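Local coordinates for protein putative tagatose-6-phosphate ketose/aldose isomerase (Escherichia coli, PDB 3C3J) that is a putative sugar isomerase-like protein of the SIS family, built from two SIS domains in a single chain, at residues Thr173-Leu184 against Val336-Gln347. Sequence-based numbering, arbitrary orientation.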
loop_
_atom_site.group_PDB
_atom_site.type_symbol
_atom_site.label_atom_id
_atom_site.label_comp_id
_atom_site.label_asym_id
_atom_site.label_seq_id
_atom_site.Cartn_x
_atom_site.Cartn_y
_atom_site.Cartn_z
ATOM N N THR A 173 17.285 -10.974 1.966
ATOM C CA THR A 173 17.368 -10.808 3.422
ATOM C C THR A 173 18.419 -9.725 3.725
ATOM O O THR A 173 18.063 -8.540 3.956
ATOM C CB THR A 173 17.671 -12.159 4.138
ATOM O OG1 THR A 173 18.927 -12.700 3.704
ATOM C CG2 THR A 173 16.542 -13.181 3.871
ATOM N N SER A 174 19.695 -10.097 3.717
ATOM C CA SER A 174 20.751 -9.103 4.037
ATOM C C SER A 174 20.828 -7.948 3.039
ATOM O O SER A 174 21.259 -6.854 3.403
ATOM C CB SER A 174 22.142 -9.748 4.198
ATOM O OG SER A 174 22.704 -10.181 2.972
ATOM N N SER A 175 20.428 -8.167 1.791
ATOM C CA SER A 175 20.434 -7.076 0.792
ATOM C C SER A 175 19.460 -5.961 1.241
ATOM O O SER A 175 19.857 -4.800 1.407
ATOM C CB SER A 175 20.090 -7.604 -0.599
ATOM O OG SER A 175 18.895 -8.358 -0.576
ATOM N N ILE A 176 18.217 -6.336 1.511
ATOM C CA ILE A 176 17.210 -5.371 1.918
ATOM C C ILE A 176 17.586 -4.662 3.238
ATOM O O ILE A 176 17.576 -3.446 3.303
ATOM C CB ILE A 176 15.753 -5.952 1.955
ATOM C CG1 ILE A 176 14.764 -4.882 2.446
ATOM C CG2 ILE A 176 15.613 -7.191 2.828
ATOM C CD1 ILE A 176 14.592 -4.773 3.918
ATOM N N THR A 177 17.921 -5.408 4.280
ATOM C CA THR A 177 18.232 -4.771 5.564
ATOM C C THR A 177 19.490 -3.882 5.479
ATOM O O THR A 177 19.527 -2.784 6.071
ATOM C CB THR A 177 18.309 -5.791 6.714
ATOM O OG1 THR A 177 19.354 -6.747 6.445
ATOM C CG2 THR A 177 16.904 -6.468 6.926
ATOM N N THR A 178 20.489 -4.291 4.704
ATOM C CA THR A 178 21.703 -3.484 4.625
ATOM C C THR A 178 21.471 -2.202 3.818
ATOM O O THR A 178 21.926 -1.113 4.210
ATOM C CB THR A 178 22.936 -4.308 4.132
ATOM O OG1 THR A 178 23.040 -5.516 4.908
ATOM C CG2 THR A 178 24.229 -3.474 4.284
HETATM N N MSE A 179 20.698 -2.309 2.741
HETATM C CA MSE A 179 20.306 -1.135 1.970
HETATM C C MSE A 179 19.488 -0.169 2.815
HETATM O O MSE A 179 19.715 1.033 2.744
HETATM C CB MSE A 179 19.539 -1.538 0.699
HETATM C CG MSE A 179 20.457 -2.150 -0.355
HETATM SE SE MSE A 179 19.582 -2.503 -2.085
HETATM C CE MSE A 179 18.106 -3.551 -1.472
HETATM N N MSE A 180 18.571 -0.703 3.627
HETATM C CA MSE A 180 17.740 0.115 4.478
HETATM C C MSE A 180 18.546 0.889 5.529
HETATM O O MSE A 180 18.353 2.088 5.715
HETATM C CB MSE A 180 16.664 -0.723 5.167
HETATM C CG MSE A 180 15.714 0.128 5.982
HETATM SE SE MSE A 180 14.002 -0.763 6.256
HETATM C CE MSE A 180 14.628 -2.442 7.136
ATOM N N ALA A 181 19.434 0.185 6.222
ATOM C CA ALA A 181 20.321 0.794 7.224
ATOM C C ALA A 181 21.222 1.837 6.585
ATOM O O ALA A 181 21.449 2.903 7.161
ATOM C CB ALA A 181 21.168 -0.276 7.906
ATOM N N SER A 182 21.718 1.536 5.384
ATOM C CA SER A 182 22.571 2.490 4.658
ATOM C C SER A 182 21.820 3.788 4.315
ATOM O O SER A 182 22.339 4.886 4.540
ATOM C CB SER A 182 23.170 1.859 3.403
ATOM O OG SER A 182 23.845 0.654 3.746
ATOM N N CYS A 183 20.612 3.657 3.779
ATOM C CA CYS A 183 19.796 4.818 3.436
ATOM C C CYS A 183 19.514 5.697 4.659
ATOM O O CYS A 183 19.697 6.899 4.599
ATOM C CB CYS A 183 18.482 4.412 2.767
ATOM S SG CYS A 183 17.620 5.831 2.014
ATOM N N LEU A 184 19.135 5.080 5.776
ATOM C CA LEU A 184 18.926 5.808 7.019
ATOM C C LEU A 184 20.211 6.552 7.430
ATOM O O LEU A 184 20.159 7.736 7.783
ATOM C CB LEU A 184 18.477 4.841 8.114
ATOM C CG LEU A 184 17.061 4.277 8.056
ATOM C CD1 LEU A 184 16.932 3.120 9.086
ATOM C CD2 LEU A 184 15.970 5.352 8.325
ATOM N N VAL A 336 11.904 2.790 13.175
ATOM C CA VAL A 336 12.726 2.383 12.032
ATOM C C VAL A 336 13.887 1.462 12.475
ATOM O O VAL A 336 14.350 0.628 11.684
ATOM C CB VAL A 336 13.244 3.577 11.179
ATOM C CG1 VAL A 336 12.064 4.319 10.466
ATOM C CG2 VAL A 336 14.149 4.555 12.027
ATOM N N GLU A 337 14.369 1.630 13.713
ATOM C CA GLU A 337 15.343 0.701 14.315
ATOM C C GLU A 337 14.728 -0.645 14.644
ATOM O O GLU A 337 15.317 -1.677 14.331
ATOM C CB GLU A 337 15.991 1.312 15.552
ATOM C CG GLU A 337 16.873 2.536 15.200
ATOM C CD GLU A 337 17.459 3.214 16.434
ATOM O OE1 GLU A 337 16.730 3.269 17.451
ATOM O OE2 GLU A 337 18.622 3.705 16.374
ATOM N N GLN A 338 13.545 -0.623 15.263
ATOM C CA GLN A 338 12.756 -1.840 15.543
ATOM C C GLN A 338 12.452 -2.722 14.338
ATOM O O GLN A 338 12.334 -3.936 14.482
ATOM C CB GLN A 338 11.390 -1.469 16.127
ATOM C CG GLN A 338 11.398 -1.016 17.571
ATOM C CD GLN A 338 10.120 -1.430 18.291
ATOM O OE1 GLN A 338 8.982 -1.084 17.885
ATOM N NE2 GLN A 338 10.291 -2.173 19.349
ATOM N N ALA A 339 12.248 -2.103 13.176
ATOM C CA ALA A 339 11.938 -2.823 11.949
ATOM C C ALA A 339 12.958 -3.947 11.734
ATOM O O ALA A 339 12.595 -5.052 11.358
ATOM C CB ALA A 339 11.932 -1.871 10.730
ATOM N N PHE A 340 14.225 -3.658 12.003
ATOM C CA PHE A 340 15.311 -4.650 11.861
ATOM C C PHE A 340 15.099 -5.868 12.779
ATOM O O PHE A 340 15.199 -7.022 12.348
ATOM C CB PHE A 340 16.661 -3.988 12.116
ATOM C CG PHE A 340 17.017 -2.966 11.073
ATOM C CD1 PHE A 340 17.748 -3.320 9.951
ATOM C CD2 PHE A 340 16.612 -1.653 11.208
ATOM C CE1 PHE A 340 18.048 -2.373 8.989
ATOM C CE2 PHE A 340 16.925 -0.682 10.238
ATOM C CZ PHE A 340 17.626 -1.044 9.134
ATOM N N CYS A 341 14.765 -5.602 14.028
ATOM C CA CYS A 341 14.454 -6.652 15.010
ATOM C C CYS A 341 13.277 -7.523 14.573
ATOM O O CYS A 341 13.380 -8.738 14.595
ATOM C CB CYS A 341 14.123 -6.036 16.357
ATOM S SG CYS A 341 15.380 -4.864 17.006
ATOM N N PHE A 342 12.170 -6.903 14.162
ATOM C CA PHE A 342 10.991 -7.672 13.736
ATOM C C PHE A 342 11.311 -8.549 12.532
ATOM O O PHE A 342 10.898 -9.708 12.480
ATOM C CB PHE A 342 9.820 -6.754 13.411
ATOM C CG PHE A 342 9.303 -5.972 14.598
ATOM C CD1 PHE A 342 8.894 -6.623 15.757
ATOM C CD2 PHE A 342 9.216 -4.592 14.547
ATOM C CE1 PHE A 342 8.416 -5.898 16.853
ATOM C CE2 PHE A 342 8.734 -3.857 15.626
ATOM C CZ PHE A 342 8.331 -4.518 16.790
ATOM N N LEU A 343 12.056 -8.001 11.577
ATOM C CA LEU A 343 12.440 -8.736 10.393
ATOM C C LEU A 343 13.248 -10.009 10.695
ATOM O O LEU A 343 13.098 -10.997 9.993
ATOM C CB LEU A 343 13.185 -7.821 9.395
ATOM C CG LEU A 343 12.239 -6.887 8.627
ATOM C CD1 LEU A 343 13.042 -5.914 7.770
ATOM C CD2 LEU A 343 11.161 -7.626 7.781
HETATM N N MSE A 344 14.078 -9.981 11.734
HETATM C CA MSE A 344 14.829 -11.181 12.150
HETATM C C MSE A 344 13.878 -12.350 12.402
HETATM O O MSE A 344 14.142 -13.468 11.930
HETATM C CB MSE A 344 15.672 -10.917 13.415
HETATM C CG MSE A 344 16.713 -9.810 13.285
HETATM SE SE MSE A 344 18.042 -10.113 11.813
HETATM C CE MSE A 344 17.159 -9.034 10.365
ATOM N N TYR A 345 12.776 -12.094 13.107
ATOM C CA TYR A 345 11.779 -13.133 13.379
ATOM C C TYR A 345 11.057 -13.555 12.098
ATOM O O TYR A 345 10.934 -14.746 11.849
ATOM C CB TYR A 345 10.775 -12.712 14.460
ATOM C CG TYR A 345 11.410 -12.441 15.804
ATOM C CD1 TYR A 345 11.716 -13.480 16.677
ATOM C CD2 TYR A 345 11.690 -11.134 16.208
ATOM C CE1 TYR A 345 12.319 -13.224 17.905
ATOM C CE2 TYR A 345 12.282 -10.869 17.418
ATOM C CZ TYR A 345 12.588 -11.916 18.270
ATOM O OH TYR A 345 13.170 -11.642 19.479
ATOM N N ALA A 346 10.601 -12.583 11.290
ATOM C CA ALA A 346 9.881 -12.873 10.060
ATOM C C ALA A 346 10.709 -13.683 9.040
ATOM O O ALA A 346 10.196 -14.619 8.390
ATOM C CB ALA A 346 9.387 -11.560 9.423
ATOM N N GLN A 347 11.982 -13.319 8.887
ATOM C CA GLN A 347 12.853 -14.013 7.923
ATOM C C GLN A 347 13.093 -15.461 8.336
ATOM O O GLN A 347 12.989 -16.395 7.523
ATOM C CB GLN A 347 14.193 -13.301 7.790
ATOM C CG GLN A 347 14.155 -11.909 7.170
ATOM C CD GLN A 347 15.491 -11.184 7.359
ATOM O OE1 GLN A 347 16.287 -11.568 8.223
ATOM N NE2 GLN A 347 15.723 -10.124 6.591
#
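Phe340 drives its ring into helix 174-184 as a knob among Thr177, Met180, Ala181 and Leu184, and no other residue of the pair buries more surface. The selenomethionine Met180 lies over one face: its CE stands 4.0 Å from the centroid of the Phe340 ring and 19° off the normal, a CH-pi contact; the selenium stands obliquely to the ring in a Met-aromatic contact, and the methyl is the closer group. With CG anti to the backbone N (chi1 -176°) and a bend at chi3, the Met180 chain reaches across, and CE also meets Leu343 CD1 tip to tip at 3.9 Å. The ring edge is turned to the opposing backbone: Phe340 CE1 comes within 3.3 Å of Thr177 O and Phe340 CZ within 3.6 Å of Ala181 N, both close to the ring plane. Leu184 CD1 closes the same rim, 4.0 Å from Phe340 CE2. Thr177 is the reciprocal knob, among Phe340, Leu343, Met344 and Gln347; its CG2 lies 4.0 Å from Leu343 CD1, while its OG1 is hydrogen-bonded to Gln23 and Trp27. The segment axes run antiparallel (171°) with a closest approach of 11.1 Å, and the reciprocal knobs show that the two helices interdigitate; all touching residues are buried. The pair joins the two SIS domains, each with a five-stranded parallel sheet. Around it, helix 23-49 flanks Thr178 and Met344, helix 235-249 packs against Leu343, and helix 198-210 touches Met344.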